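Local coordinates for protein beta-Lactamase/D-Alanine Carboxypeptidase (Pseudomonas syringae pv. tomato, PDB 5EVI) that probably hydrolyses beta-lactam antibiotics to substituted beta-amino acids, as a member of the class C beta-lactamase family, at residues D[28-33]-D[209-214]; D[67-72]-D[233-238]; D[150-155]-D[264-269]; D[280-285]-D[355-360]; D[290-295]-D[348-353]. All blocks are in the same frame, centred on the assembly; numbering follows the deposited sequence.

Contact 1. Residues D[28-33]-D[209-214]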
# COMPACT_ATOMS: atom_id res chain seq x y z
N ASN D 28 -10.66 18.36 9.59
CA ASN D 28 -10.24 19.53 8.80
C ASN D 28 -9.63 19.12 7.45
O ASN D 28 -8.52 19.53 7.09
CB ASN D 28 -9.29 20.42 9.63
CG ASN D 28 -9.66 21.89 9.58
OD1 ASN D 28 -8.92 22.71 9.05
ND2 ASN D 28 -10.81 22.24 10.14
N ILE D 29 -10.36 18.27 6.73
CA ILE D 29 -9.94 17.77 5.42
C ILE D 29 -10.45 18.75 4.38
O ILE D 29 -11.64 19.06 4.35
CB ILE D 29 -10.53 16.38 5.12
CG1 ILE D 29 -10.03 15.35 6.14
CG2 ILE D 29 -10.22 15.95 3.68
CD1 ILE D 29 -10.76 14.03 6.10
N THR D 30 -9.56 19.17 3.49
CA THR D 30 -9.86 20.16 2.45
C THR D 30 -10.49 19.50 1.22
O THR D 30 -11.41 20.06 0.63
CB THR D 30 -8.58 20.92 2.05
OG1 THR D 30 -8.03 21.54 3.23
CG2 THR D 30 -8.86 21.98 0.98
N GLY D 31 -9.95 18.35 0.81
CA GLY D 31 -10.43 17.62 -0.36
C GLY D 31 -10.43 16.12 -0.13
O GLY D 31 -9.52 15.58 0.51
N LEU D 32 -11.44 15.45 -0.69
CA LEU D 32 -11.69 14.03 -0.43
C LEU D 32 -12.31 13.36 -1.64
O LEU D 32 -13.36 13.81 -2.14
CB LEU D 32 -12.62 13.86 0.76
CG LEU D 32 -12.89 12.43 1.24
CD1 LEU D 32 -11.73 11.98 2.12
CD2 LEU D 32 -14.20 12.32 2.00
N SER D 33 -11.68 12.29 -2.12
CA SER D 33 -12.22 11.46 -3.19
C SER D 33 -12.44 10.04 -2.68
O SER D 33 -11.58 9.49 -2.01
CB SER D 33 -11.29 11.45 -4.40
OG SER D 33 -11.77 10.58 -5.40
N THR D 209 -0.10 19.49 9.56
CA THR D 209 -0.70 19.67 10.90
C THR D 209 -1.17 21.10 11.19
O THR D 209 -2.18 21.29 11.87
CB THR D 209 0.31 19.28 12.01
OG1 THR D 209 0.79 17.95 11.78
CG2 THR D 209 -0.31 19.37 13.42
N LEU D 210 -0.42 22.09 10.70
CA LEU D 210 -0.81 23.50 10.81
C LEU D 210 -1.59 24.02 9.60
O LEU D 210 -1.70 25.24 9.41
CB LEU D 210 0.43 24.38 11.05
CG LEU D 210 1.25 24.09 12.31
CD1 LEU D 210 2.41 25.07 12.41
CD2 LEU D 210 0.42 24.11 13.58
N ASP D 211 -2.17 23.11 8.81
CA ASP D 211 -3.00 23.48 7.66
C ASP D 211 -2.24 24.32 6.62
O ASP D 211 -2.81 25.22 6.01
CB ASP D 211 -4.26 24.22 8.16
CG ASP D 211 -5.54 23.59 7.67
OD1 ASP D 211 -5.63 23.29 6.45
OD2 ASP D 211 -6.45 23.42 8.51
N GLU D 212 -0.96 24.02 6.43
CA GLU D 212 -0.14 24.70 5.43
C GLU D 212 0.21 23.71 4.31
O GLU D 212 0.27 22.50 4.55
CB GLU D 212 1.11 25.28 6.10
CG GLU D 212 0.79 26.43 7.05
CD GLU D 212 1.90 26.72 8.05
OE1 GLU D 212 1.60 27.27 9.14
OE2 GLU D 212 3.08 26.41 7.76
N PRO D 213 0.44 24.22 3.08
CA PRO D 213 0.64 23.34 1.92
C PRO D 213 1.98 22.59 1.95
O PRO D 213 3.00 23.18 2.31
CB PRO D 213 0.55 24.29 0.73
CG PRO D 213 0.94 25.62 1.26
CD PRO D 213 0.49 25.64 2.69
N VAL D 214 1.95 21.31 1.58
CA VAL D 214 3.15 20.47 1.55
C VAL D 214 2.99 19.27 0.61
O VAL D 214 1.90 18.71 0.47
CB VAL D 214 3.51 19.96 2.97
CG1 VAL D 214 2.49 18.94 3.48
CG2 VAL D 214 4.92 19.39 3.02
O HOH W 1 -7.09 21.16 5.53

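Contact 2. Residues D[67-72]-D[233-238]. With SO4 (sulfate ion), chain P.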
# COMPACT_ATOMS: atom_id res chain seq x y z
N GLY D 67 1.32 7.45 -0.30
CA GLY D 67 2.18 7.11 0.84
C GLY D 67 2.45 5.62 0.93
O GLY D 67 2.78 5.02 -0.07
N SER D 68 2.30 5.02 2.11
CA SER D 68 2.48 3.56 2.30
C SER D 68 1.62 2.60 1.45
O SER D 68 1.96 1.42 1.33
CB SER D 68 2.29 3.18 3.77
OG SER D 68 3.48 3.38 4.52
N ILE D 69 0.52 3.07 0.86
CA ILE D 69 -0.23 2.23 -0.07
C ILE D 69 0.67 1.81 -1.26
O ILE D 69 0.52 0.69 -1.80
CB ILE D 69 -1.57 2.89 -0.47
CG1 ILE D 69 -2.56 2.83 0.71
CG2 ILE D 69 -2.19 2.23 -1.68
CD1 ILE D 69 -3.53 4.00 0.74
N SER D 70 1.62 2.68 -1.62
CA SER D 70 2.71 2.41 -2.59
C SER D 70 3.39 1.04 -2.43
O SER D 70 3.86 0.44 -3.39
CB SER D 70 3.80 3.50 -2.50
OG SER D 70 3.29 4.82 -2.55
N LYS D 71 3.47 0.58 -1.18
CA LYS D 71 4.06 -0.71 -0.85
C LYS D 71 3.32 -1.87 -1.48
O LYS D 71 3.97 -2.87 -1.81
CB LYS D 71 4.11 -0.91 0.65
CG LYS D 71 5.05 0.03 1.37
CD LYS D 71 4.85 -0.08 2.87
CE LYS D 71 5.90 0.68 3.68
NZ LYS D 71 5.59 2.11 3.97
N THR D 72 2.01 -1.74 -1.70
CA THR D 72 1.26 -2.85 -2.34
C THR D 72 1.68 -3.03 -3.79
O THR D 72 1.60 -4.16 -4.31
CB THR D 72 -0.29 -2.69 -2.30
OG1 THR D 72 -0.69 -1.52 -3.03
CG2 THR D 72 -0.81 -2.64 -0.88
N ARG D 233 -10.06 6.73 -9.38
CA ARG D 233 -10.43 5.95 -10.57
C ARG D 233 -9.37 4.90 -10.91
O ARG D 233 -9.71 3.76 -11.23
CB ARG D 233 -10.67 6.87 -11.77
CG ARG D 233 -11.44 6.23 -12.91
CD ARG D 233 -11.41 7.08 -14.17
NE ARG D 233 -11.90 8.44 -13.95
CZ ARG D 233 -13.18 8.80 -13.85
NH1 ARG D 233 -14.17 7.91 -13.93
NH2 ARG D 233 -13.49 10.08 -13.66
N ASP D 234 -8.09 5.28 -10.84
CA ASP D 234 -6.99 4.33 -11.05
C ASP D 234 -6.87 3.33 -9.90
O ASP D 234 -6.72 2.14 -10.14
CB ASP D 234 -5.65 5.05 -11.25
CG ASP D 234 -5.40 5.44 -12.70
OD1 ASP D 234 -6.32 5.99 -13.34
OD2 ASP D 234 -4.29 5.18 -13.20
N LEU D 235 -6.93 3.82 -8.67
CA LEU D 235 -6.70 2.97 -7.50
C LEU D 235 -7.83 1.95 -7.27
O LEU D 235 -7.56 0.85 -6.80
CB LEU D 235 -6.43 3.80 -6.24
CG LEU D 235 -5.68 3.12 -5.09
CD1 LEU D 235 -4.31 2.60 -5.55
CD2 LEU D 235 -5.53 4.07 -3.91
N ILE D 236 -9.07 2.32 -7.59
CA ILE D 236 -10.20 1.37 -7.52
C ILE D 236 -10.11 0.27 -8.59
O ILE D 236 -10.63 -0.83 -8.39
CB ILE D 236 -11.58 2.10 -7.56
CG1 ILE D 236 -12.72 1.20 -7.05
CG2 ILE D 236 -11.90 2.61 -8.96
CD1 ILE D 236 -12.64 0.84 -5.58
N ARG D 237 -9.46 0.56 -9.72
CA ARG D 237 -9.15 -0.46 -10.74
C ARG D 237 -8.14 -1.48 -10.21
O ARG D 237 -8.27 -2.67 -10.47
CB ARG D 237 -8.61 0.20 -12.02
CG ARG D 237 -8.63 -0.70 -13.25
CD ARG D 237 -7.79 -0.11 -14.38
NE ARG D 237 -8.29 -0.46 -15.71
CZ ARG D 237 -8.03 -1.58 -16.38
NH1 ARG D 237 -7.26 -2.54 -15.87
NH2 ARG D 237 -8.57 -1.75 -17.59
N PHE D 238 -7.13 -0.99 -9.49
CA PHE D 238 -6.16 -1.86 -8.83
C PHE D 238 -6.81 -2.71 -7.74
O PHE D 238 -6.44 -3.86 -7.55
CB PHE D 238 -5.00 -1.04 -8.24
CG PHE D 238 -3.88 -1.87 -7.67
CD1 PHE D 238 -3.22 -2.81 -8.46
CD2 PHE D 238 -3.48 -1.71 -6.35
CE1 PHE D 238 -2.19 -3.57 -7.94
CE2 PHE D 238 -2.44 -2.47 -5.83
CZ PHE D 238 -1.79 -3.40 -6.62
S SO4 P . 1.10 3.72 7.33
O1 SO4 P . 1.17 3.93 8.79
O2 SO4 P . 0.87 2.29 7.04
O3 SO4 P . 2.40 4.13 6.76
O4 SO4 P . -0.00 4.50 6.73

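Contact 3. Residues D[150-155]-D[264-269]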
# COMPACT_ATOMS: atom_id res chain seq x y z
N THR D 150 9.89 -14.15 13.78
CA THR D 150 9.54 -14.22 15.20
C THR D 150 8.89 -12.94 15.68
O THR D 150 8.12 -12.96 16.63
CB THR D 150 10.76 -14.55 16.06
OG1 THR D 150 11.73 -13.52 15.94
CG2 THR D 150 11.39 -15.86 15.61
N HIS D 151 9.21 -11.82 15.03
CA HIS D 151 8.59 -10.54 15.36
C HIS D 151 8.30 -9.77 14.07
O HIS D 151 8.75 -10.16 12.99
CB HIS D 151 9.46 -9.72 16.31
CG HIS D 151 9.70 -10.37 17.64
ND1 HIS D 151 10.59 -11.41 17.82
CD2 HIS D 151 9.18 -10.11 18.86
CE1 HIS D 151 10.61 -11.76 19.09
NE2 HIS D 151 9.76 -10.99 19.75
N ARG D 152 7.52 -8.70 14.21
CA ARG D 152 7.09 -7.87 13.09
C ARG D 152 7.32 -6.39 13.42
O ARG D 152 6.74 -5.87 14.38
CB ARG D 152 5.63 -8.14 12.77
CG ARG D 152 5.12 -7.56 11.43
CD ARG D 152 4.61 -6.15 11.60
NE ARG D 152 3.69 -5.72 10.54
CZ ARG D 152 3.06 -4.55 10.52
NH1 ARG D 152 3.22 -3.66 11.51
NH2 ARG D 152 2.25 -4.25 9.51
N THR D 153 8.13 -5.73 12.59
CA THR D 153 8.51 -4.34 12.75
C THR D 153 8.34 -3.66 11.39
O THR D 153 9.14 -3.81 10.49
CB THR D 153 9.96 -4.26 13.27
OG1 THR D 153 10.03 -5.06 14.45
CG2 THR D 153 10.37 -2.85 13.63
N TYR D 154 7.24 -2.93 11.27
CA TYR D 154 6.92 -2.21 10.02
C TYR D 154 8.07 -1.25 9.70
O TYR D 154 8.47 -0.48 10.56
CB TYR D 154 5.64 -1.42 10.23
CG TYR D 154 5.08 -0.78 8.99
CD1 TYR D 154 4.23 -1.49 8.16
CD2 TYR D 154 5.35 0.56 8.68
CE1 TYR D 154 3.67 -0.92 7.03
CE2 TYR D 154 4.80 1.15 7.55
CZ TYR D 154 3.96 0.41 6.72
OH TYR D 154 3.40 0.97 5.59
N ALA D 155 8.64 -1.33 8.50
CA ALA D 155 9.76 -0.44 8.13
C ALA D 155 9.88 -0.11 6.63
O ALA D 155 9.61 -0.96 5.78
CB ALA D 155 11.07 -1.02 8.67
N PHE D 264 2.09 -14.39 8.26
CA PHE D 264 2.17 -14.34 9.74
C PHE D 264 0.85 -13.90 10.40
O PHE D 264 0.09 -13.12 9.83
CB PHE D 264 3.30 -13.39 10.16
CG PHE D 264 4.64 -13.76 9.60
CD1 PHE D 264 5.45 -14.69 10.26
CD2 PHE D 264 5.10 -13.19 8.43
CE1 PHE D 264 6.68 -15.05 9.74
CE2 PHE D 264 6.33 -13.54 7.91
CZ PHE D 264 7.13 -14.47 8.57
N LYS D 265 0.60 -14.43 11.60
CA LYS D 265 -0.42 -13.88 12.50
C LYS D 265 0.29 -12.89 13.42
O LYS D 265 1.31 -13.25 14.03
CB LYS D 265 -1.09 -14.99 13.33
CG LYS D 265 -2.20 -15.75 12.61
CD LYS D 265 -3.60 -15.30 13.03
CE LYS D 265 -4.62 -15.41 11.92
NZ LYS D 265 -4.65 -16.69 11.17
N VAL D 266 -0.23 -11.66 13.50
CA VAL D 266 0.37 -10.56 14.31
C VAL D 266 -0.76 -9.92 15.10
O VAL D 266 -1.45 -9.03 14.60
CB VAL D 266 1.09 -9.50 13.43
CG1 VAL D 266 1.83 -8.48 14.29
CG2 VAL D 266 2.07 -10.16 12.48
N GLY D 267 -0.97 -10.38 16.34
CA GLY D 267 -2.21 -10.09 17.06
C GLY D 267 -3.39 -10.61 16.26
O GLY D 267 -3.39 -11.76 15.79
N GLY D 268 -4.39 -9.75 16.05
CA GLY D 268 -5.58 -10.10 15.27
C GLY D 268 -5.47 -9.94 13.75
O GLY D 268 -6.42 -10.24 13.03
N MSE D 269 -4.31 -9.47 13.27
CA MSE D 269 -4.07 -9.18 11.86
C MSE D 269 -3.26 -10.29 11.25
O MSE D 269 -2.34 -10.81 11.87
CB MSE D 269 -3.33 -7.84 11.82
CG MSE D 269 -2.59 -7.55 10.54
SE MSE D 269 -1.85 -5.77 10.89
CE MSE D 269 -0.05 -6.42 11.33

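Contact 4. Residues D[280-285]-D[355-360]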
# COMPACT_ATOMS: atom_id res chain seq x y z
N THR D 280 -12.91 -13.20 8.38
CA THR D 280 -14.33 -13.15 8.72
C THR D 280 -14.57 -13.99 9.99
O THR D 280 -13.86 -14.98 10.20
CB THR D 280 -15.17 -13.71 7.54
OG1 THR D 280 -16.55 -13.40 7.70
CG2 THR D 280 -15.00 -15.23 7.41
N PRO D 281 -15.53 -13.59 10.85
CA PRO D 281 -16.34 -12.36 10.82
C PRO D 281 -15.56 -11.10 11.22
O PRO D 281 -14.77 -11.11 12.18
CB PRO D 281 -17.47 -12.65 11.82
CG PRO D 281 -16.94 -13.74 12.69
CD PRO D 281 -16.06 -14.56 11.81
N ILE D 282 -15.83 -10.01 10.50
CA ILE D 282 -15.07 -8.77 10.60
C ILE D 282 -15.65 -7.88 11.70
O ILE D 282 -16.83 -7.53 11.65
CB ILE D 282 -15.10 -8.00 9.25
CG1 ILE D 282 -14.55 -8.89 8.12
CG2 ILE D 282 -14.29 -6.70 9.33
CD1 ILE D 282 -15.05 -8.49 6.76
N HIS D 283 -14.82 -7.55 12.70
CA HIS D 283 -15.21 -6.67 13.81
C HIS D 283 -14.45 -5.35 13.72
O HIS D 283 -13.21 -5.33 13.63
CB HIS D 283 -14.91 -7.37 15.14
CG HIS D 283 -15.89 -8.45 15.49
ND1 HIS D 283 -15.58 -9.79 15.47
CD2 HIS D 283 -17.19 -8.37 15.86
CE1 HIS D 283 -16.64 -10.49 15.81
NE2 HIS D 283 -17.63 -9.66 16.06
N LEU D 284 -15.19 -4.24 13.73
CA LEU D 284 -14.58 -2.90 13.65
C LEU D 284 -13.52 -2.62 14.72
O LEU D 284 -12.50 -2.02 14.41
CB LEU D 284 -15.66 -1.82 13.68
CG LEU D 284 -15.20 -0.35 13.54
CD1 LEU D 284 -14.55 -0.09 12.19
CD2 LEU D 284 -16.34 0.63 13.79
N ASP D 285 -13.74 -3.06 15.97
CA ASP D 285 -12.72 -2.83 17.03
C ASP D 285 -11.39 -3.43 16.63
O ASP D 285 -10.35 -2.83 16.85
CB ASP D 285 -13.03 -3.41 18.42
CG ASP D 285 -14.41 -3.92 18.55
OD1 ASP D 285 -15.23 -3.20 19.16
OD2 ASP D 285 -14.68 -5.02 18.02
N LEU D 355 -14.89 5.35 8.78
CA LEU D 355 -15.53 5.86 7.57
C LEU D 355 -15.77 4.77 6.52
O LEU D 355 -16.90 4.60 6.05
CB LEU D 355 -14.73 7.03 6.97
CG LEU D 355 -15.30 7.56 5.65
CD1 LEU D 355 -16.74 8.02 5.87
CD2 LEU D 355 -14.45 8.68 5.07
N ALA D 356 -14.71 4.06 6.12
CA ALA D 356 -14.84 3.03 5.09
C ALA D 356 -15.74 1.89 5.58
O ALA D 356 -16.60 1.43 4.83
CB ALA D 356 -13.47 2.53 4.64
N TYR D 357 -15.60 1.47 6.85
CA TYR D 357 -16.49 0.45 7.42
C TYR D 357 -17.98 0.87 7.31
O TYR D 357 -18.83 0.08 6.87
CB TYR D 357 -16.14 0.11 8.86
CG TYR D 357 -16.87 -1.12 9.39
CD1 TYR D 357 -16.23 -2.37 9.43
CD2 TYR D 357 -18.19 -1.05 9.85
CE1 TYR D 357 -16.88 -3.48 9.91
CE2 TYR D 357 -18.85 -2.17 10.33
CZ TYR D 357 -18.19 -3.38 10.36
OH TYR D 357 -18.85 -4.49 10.84
N ARG D 358 -18.29 2.12 7.65
CA ARG D 358 -19.68 2.60 7.63
C ARG D 358 -20.22 2.68 6.21
O ARG D 358 -21.34 2.21 5.91
CB ARG D 358 -19.83 3.95 8.35
CG ARG D 358 -19.86 3.83 9.86
CD ARG D 358 -19.06 4.90 10.58
NE ARG D 358 -19.75 6.17 10.73
CZ ARG D 358 -20.15 6.73 11.89
NH1 ARG D 358 -20.76 7.91 11.84
NH2 ARG D 358 -19.98 6.13 13.08
N ILE D 359 -19.44 3.29 5.33
CA ILE D 359 -19.80 3.40 3.91
C ILE D 359 -20.05 2.03 3.27
O ILE D 359 -21.06 1.85 2.57
CB ILE D 359 -18.75 4.18 3.10
CG1 ILE D 359 -18.77 5.67 3.49
CG2 ILE D 359 -19.00 4.00 1.61
CD1 ILE D 359 -17.64 6.48 2.88
N LEU D 360 -19.15 1.08 3.50
CA LEU D 360 -19.29 -0.27 2.92
C LEU D 360 -20.45 -1.02 3.57
O LEU D 360 -21.15 -1.78 2.89
CB LEU D 360 -17.97 -1.07 2.96
CG LEU D 360 -16.88 -0.70 1.92
CD1 LEU D 360 -15.82 -1.80 1.83
CD2 LEU D 360 -17.46 -0.43 0.54
O HOH W 2 -17.99 -4.20 13.88

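Contact 5. Residues D[290-295]-D[348-353]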
# COMPACT_ATOMS: atom_id res chain seq x y z
N GLY D 290 -5.84 -3.10 14.81
CA GLY D 290 -4.87 -3.51 13.84
C GLY D 290 -4.25 -2.39 13.03
O GLY D 290 -3.14 -2.54 12.54
N ASN D 291 -4.97 -1.29 12.89
CA ASN D 291 -4.50 -0.09 12.16
C ASN D 291 -4.02 1.06 13.04
O ASN D 291 -3.72 2.14 12.54
CB ASN D 291 -5.64 0.40 11.26
CG ASN D 291 -5.85 -0.48 10.05
OD1 ASN D 291 -6.95 -1.00 9.83
ND2 ASN D 291 -4.81 -0.65 9.24
N ALA D 292 -3.94 0.83 14.35
CA ALA D 292 -3.42 1.81 15.31
C ALA D 292 -1.94 2.08 15.06
O ALA D 292 -1.24 1.21 14.57
CB ALA D 292 -3.60 1.27 16.73
N SER D 293 -1.46 3.28 15.41
CA SER D 293 -0.01 3.58 15.32
C SER D 293 0.84 2.75 16.31
O SER D 293 2.04 2.52 16.07
CB SER D 293 0.28 5.08 15.46
OG SER D 293 0.36 5.69 14.18
N ALA D 294 0.23 2.26 17.39
CA ALA D 294 0.87 1.26 18.24
C ALA D 294 1.49 0.11 17.40
O ALA D 294 2.56 -0.40 17.74
CB ALA D 294 -0.13 0.71 19.25
N MSE D 295 0.85 -0.24 16.29
CA MSE D 295 1.33 -1.36 15.46
C MSE D 295 2.61 -1.06 14.70
O MSE D 295 3.22 -1.97 14.17
CB MSE D 295 0.25 -1.80 14.46
CG MSE D 295 -1.02 -2.31 15.14
SE MSE D 295 -0.78 -4.07 15.97
CE MSE D 295 -0.19 -5.12 14.42
N PRO D 348 -6.28 10.83 11.41
CA PRO D 348 -6.01 9.57 12.14
C PRO D 348 -6.51 8.31 11.42
O PRO D 348 -7.59 8.32 10.84
CB PRO D 348 -6.72 9.78 13.48
CG PRO D 348 -6.78 11.27 13.64
CD PRO D 348 -7.01 11.79 12.26
N ASN D 349 -5.71 7.24 11.45
CA ASN D 349 -6.07 5.93 10.87
C ASN D 349 -7.46 5.42 11.29
O ASN D 349 -8.11 4.73 10.50
CB ASN D 349 -5.06 4.83 11.28
CG ASN D 349 -3.79 4.82 10.44
OD1 ASN D 349 -2.92 3.95 10.62
ND2 ASN D 349 -3.66 5.79 9.54
N GLU D 350 -7.87 5.74 12.51
CA GLU D 350 -9.13 5.22 13.08
C GLU D 350 -10.34 5.83 12.36
O GLU D 350 -11.32 5.12 12.10
CB GLU D 350 -9.23 5.49 14.59
CG GLU D 350 -8.28 4.66 15.46
CD GLU D 350 -6.82 5.08 15.38
OE1 GLU D 350 -6.53 6.20 14.87
OE2 GLU D 350 -5.95 4.29 15.82
N GLU D 351 -10.25 7.11 12.03
CA GLU D 351 -11.32 7.79 11.27
C GLU D 351 -11.47 7.24 9.85
O GLU D 351 -12.56 7.24 9.29
CB GLU D 351 -11.09 9.31 11.23
CG GLU D 351 -11.46 10.06 12.50
CD GLU D 351 -12.96 10.08 12.79
OE1 GLU D 351 -13.46 9.11 13.41
OE2 GLU D 351 -13.65 11.06 12.40
N ARG D 352 -10.36 6.78 9.27
CA ARG D 352 -10.35 6.23 7.89
C ARG D 352 -11.08 4.91 7.85
O ARG D 352 -11.94 4.66 7.02
CB ARG D 352 -8.92 6.03 7.39
CG ARG D 352 -8.04 7.26 7.51
CD ARG D 352 -6.69 7.08 6.87
NE ARG D 352 -5.76 8.11 7.34
CZ ARG D 352 -4.51 8.23 6.94
NH1 ARG D 352 -4.04 7.40 6.00
NH2 ARG D 352 -3.74 9.18 7.45
N VAL D 353 -10.68 4.05 8.77
CA VAL D 353 -11.27 2.73 8.92
C VAL D 353 -12.77 2.82 9.24
O VAL D 353 -13.57 2.13 8.61
CB VAL D 353 -10.50 1.93 9.99
CG1 VAL D 353 -11.21 0.62 10.32
CG2 VAL D 353 -9.08 1.65 9.51
O HOH W 3 -3.46 4.86 17.37

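Contact 1. Residues D[28-33]-D[209-214]
Asn28 and Asp211 meet across a small surface contact, their side chains crossing at about a right angle and the amide and carboxylate planes standing 78° apart. Asn28 OD1 is modelled 2.6 Å from Asp211 OD2, but this amide is probably built turned over; with its ends exchanged the pair may be a hydrogen bond. The other carboxylate oxygen works through water. Water 1 lies 2.7 Å from Asp211 OD1, 2.7 Å from Asn28 O and 2.5 Å from Thr30 OG1, and so joins one carboxylate to a backbone carbonyl and a hydroxyl. With several acceptors competing for its two protons, the water probably divides its donation among them.

Behind this layer, Asn28 takes a positive phi of 60° just after helix 24-27, where the chain turns toward strand 31-38. Thr30 is held by backbone bonding with Val49, and its side chain touches Tyr207. On the other side, Asp211 also has positive phi, and Glu212 N is hydrogen-bonded to Asn208 OD1. The arrangement is a water-bridged surface link from the start of a strand of the large antiparallel sheet to the turn of the two-stranded hairpin 206-207/213-214.

Contact 2. Residues D[67-72]-D[233-238]
Ile69 faces Leu235 and Thr72 faces Phe238, the CA atoms standing 9.9 Å apart in each pair, so segment 67-72, at the start of helix 70-83, meets helix 232-243 mainly through side chains. The Ile69-Leu235 pair is loose: Ile69 CG2 comes 4.4 Å from Leu235 CD2, and the leucine is poorly ordered. The Thr72-Phe238 pair is closer. Thr72 OG1 approaches the edge of the Phe238 ring near its plane, 3.4 Å from CE2. With chi1 at 63°, this hydroxyl sits between the backbone N and the carbonyl carbon, from where it donates a hydrogen bond to Ile69 O at 2.8 Å, nearly straight along the carbonyl (161°). Ile69 O also accepts from Thr72 N. Phe238 in turn stacks on Phe73.

Two residues earlier, Ser70 OG donates to Gly67 O at 2.5 Å, in the carbonyl plane, beside the bond from Ser70 N to the same oxygen. Ser68 OG donates to O3 of a sulfate, probably taken up from the crystallisation liquor, at 2.6 Å and receives a bond from Lys71 NZ at 2.5 Å; Tyr154 OH is hydrogen-bonded to both residues, and Thr319 OG1 to the sulfate. Ser68 and Lys71 fit the SxxK motif of this family, in which the serine is the nucleophile. The chemistry thus divides: polar groups gather round the probable active-site serine, whereas toward 233-238 the segment offers an isoleucine methyl and the Thr72 hydroxyl, whose proton goes to Ile69 O while its oxygen meets the edge of Phe238.

Contact 3. Residues D[150-155]-D[264-269]
Arg152 carries the contact, its aliphatic stem resting on Val266 and its guanidinium on Met269. The apolar part is made where CB of Arg152 comes 4.1 Å from both Val266 CG1 and Val266 CG2, the two side chains crossing at about a right angle. The arginine chain, extended at first, bends at chi2 (-89°), which turns the guanidinium toward the second partner.

The face contact follows. Met269, a selenomethionine, lays its terminal CE over one face of the guanidinium, 3.6 Å above the plane and displaced toward the rim, with NH2 of Arg152 the nearest atom to CE, at 3.6 Å. A bend at chi3 (101°) brings the methyl there.

Topologically, the segments are not strand neighbours: in the large antiparallel sheet, strand 299-308 runs between 151-152 and 262-266, and Val266 also packs on its Gln299 and Ala301. Val266 and Met269 are placed on one face by the type II' turn between them, with Gly267 at positive phi and Val266 N bonded to Met269 O at 2.8 Å; the turn joins strands 262-266 and 269-271.

Polar interactions lie mostly beyond the two segments. Arg152 NH2 forms a salt bridge with Glu276 and a hydrogen bond with Gln271 OE1, so the charge is paired while the methyl covers a face. His151, whose side chain sets off away from segment 264-269, donates from ND1 to Thr150 OG1 at 3.0 Å, and that oxygen is tilted 17° from the imidazole plane.

Contact 4. Residues D[280-285]-D[355-360]
Tyr357 gives up the most surface in this contact, and within the two segments it is Leu284 and Ile282 that cover it. The tyrosine leaves helix 349-363 with CG opposite the backbone N (chi1 -169°), which carries the ring out to the 280-285 chain. Leu284 lies across one face: its CB stands 4.3 Å from the centroid of the Tyr357 ring and only 8° off the normal, a CH-pi contact almost directly over the centre. The two side chains cross at a slant, and Leu284 CD1 reaches the CG end of the ring and Tyr357 CB, 3.7 Å from the latter.

Ile282 comes to the edge instead. Its CG2 branch touches near the ring plane, 4.2 Å from Tyr357 CE1, and the two side chains slide past each other in opposite directions. The ring thus has the leucine over one face and the isoleucine at its rim, which probably limits its rotation. At the phenol end, Ile282 O is 3.7 Å from Tyr357 OH, while water 2 provides a polar link: it accepts from Leu284 N at 2.8 Å and is hydrogen-bonded to Tyr357 OH at 3.2 Å. Leu284 N is at the first turn of helix 284-290, just after the N-cap residue His283.

Around the contact, Ala356, Ile359 and Leu360 press helix 349-363 onto Ile339 of strand 337-343, Ile282 also packs on Ile332 of strand 326-332, and Arg358 pairs with Glu19 of helix 9-20. Tyr357 thus ties the C-terminal helix to the entrance of helix 284-290, alongside the sheet.

Contact 5. Residues D[290-295]-D[348-353]
The amide of Asn291 overlaps one methyl of Val353: CG2 lies 3.4 Å from Asn291 OD1 and follows the side chain back toward CG and CB, the two groups meeting obliquely. Val353 CG2 is put there by a chi1 of 172°, which sets CG1 opposite the backbone N and turns CG2 toward the loop. Asn291 OD1 has a weak hydrogen bond to Asn317 ND2, so this oxygen has a polar partner besides the methyl pressed against it.

One turn earlier on the helix, Asn349 comes up against the backbone. Its CB is 3.3 Å from Asn291 O, and its modelled OD1 2.8 Å from the same carbonyl oxygen; swapping the amide's N and O, as seems likely to be right, could make this a hydrogen bond.

Glu350 starts off to the side but bends at chi2 (73°), carrying OE2 to 3.6 Å from Ala292 CA. The carboxylate is also linked by water 3, which donates to Glu350 OE2 at 3.0 Å and accepts from Ser293 N at 3.2 Å, so the first residue of the 3-10 turn is tied to the helix through solvent.

Beyond, Val353 packs on Leu284, Leu287 and Leu288 of helix 284-290, and Asn291 and Asn349 both touch Thr319 of strand 315-321. A sulfate ion, probably from the crystallisation liquor, lies about 4 Å from the side chain of Asn349. The junction of the loop after helix 284-290 with the first turn of the C-terminal helix thus adjoins strand 315-321 at Thr319, consistent with the border of the beta-lactam pocket in this family.

How the contacts relate
From the N terminus, segments 28-33, 67-72 and 150-155 come first, and their partners follow in the same order, so contacts 1, 2 and 3 close long loops that all cross. Contact 1 ties the entry to strand 31-38, next to the edge strand 43-48, to a surface hairpin, contact 2 joins two helices near the centre, and contact 3 links strands at the far end of the sheet. Contacts 4 and 5 open only after these have closed; contact 5 is nested inside contact 4, and both use helix 349-363, meeting at Leu284 and Val353. Contacts 2 and 3 touch through Ser68 and Tyr154, contacts 3 and 5 through Met269 and Met295, whereas contact 1 touches none of the others.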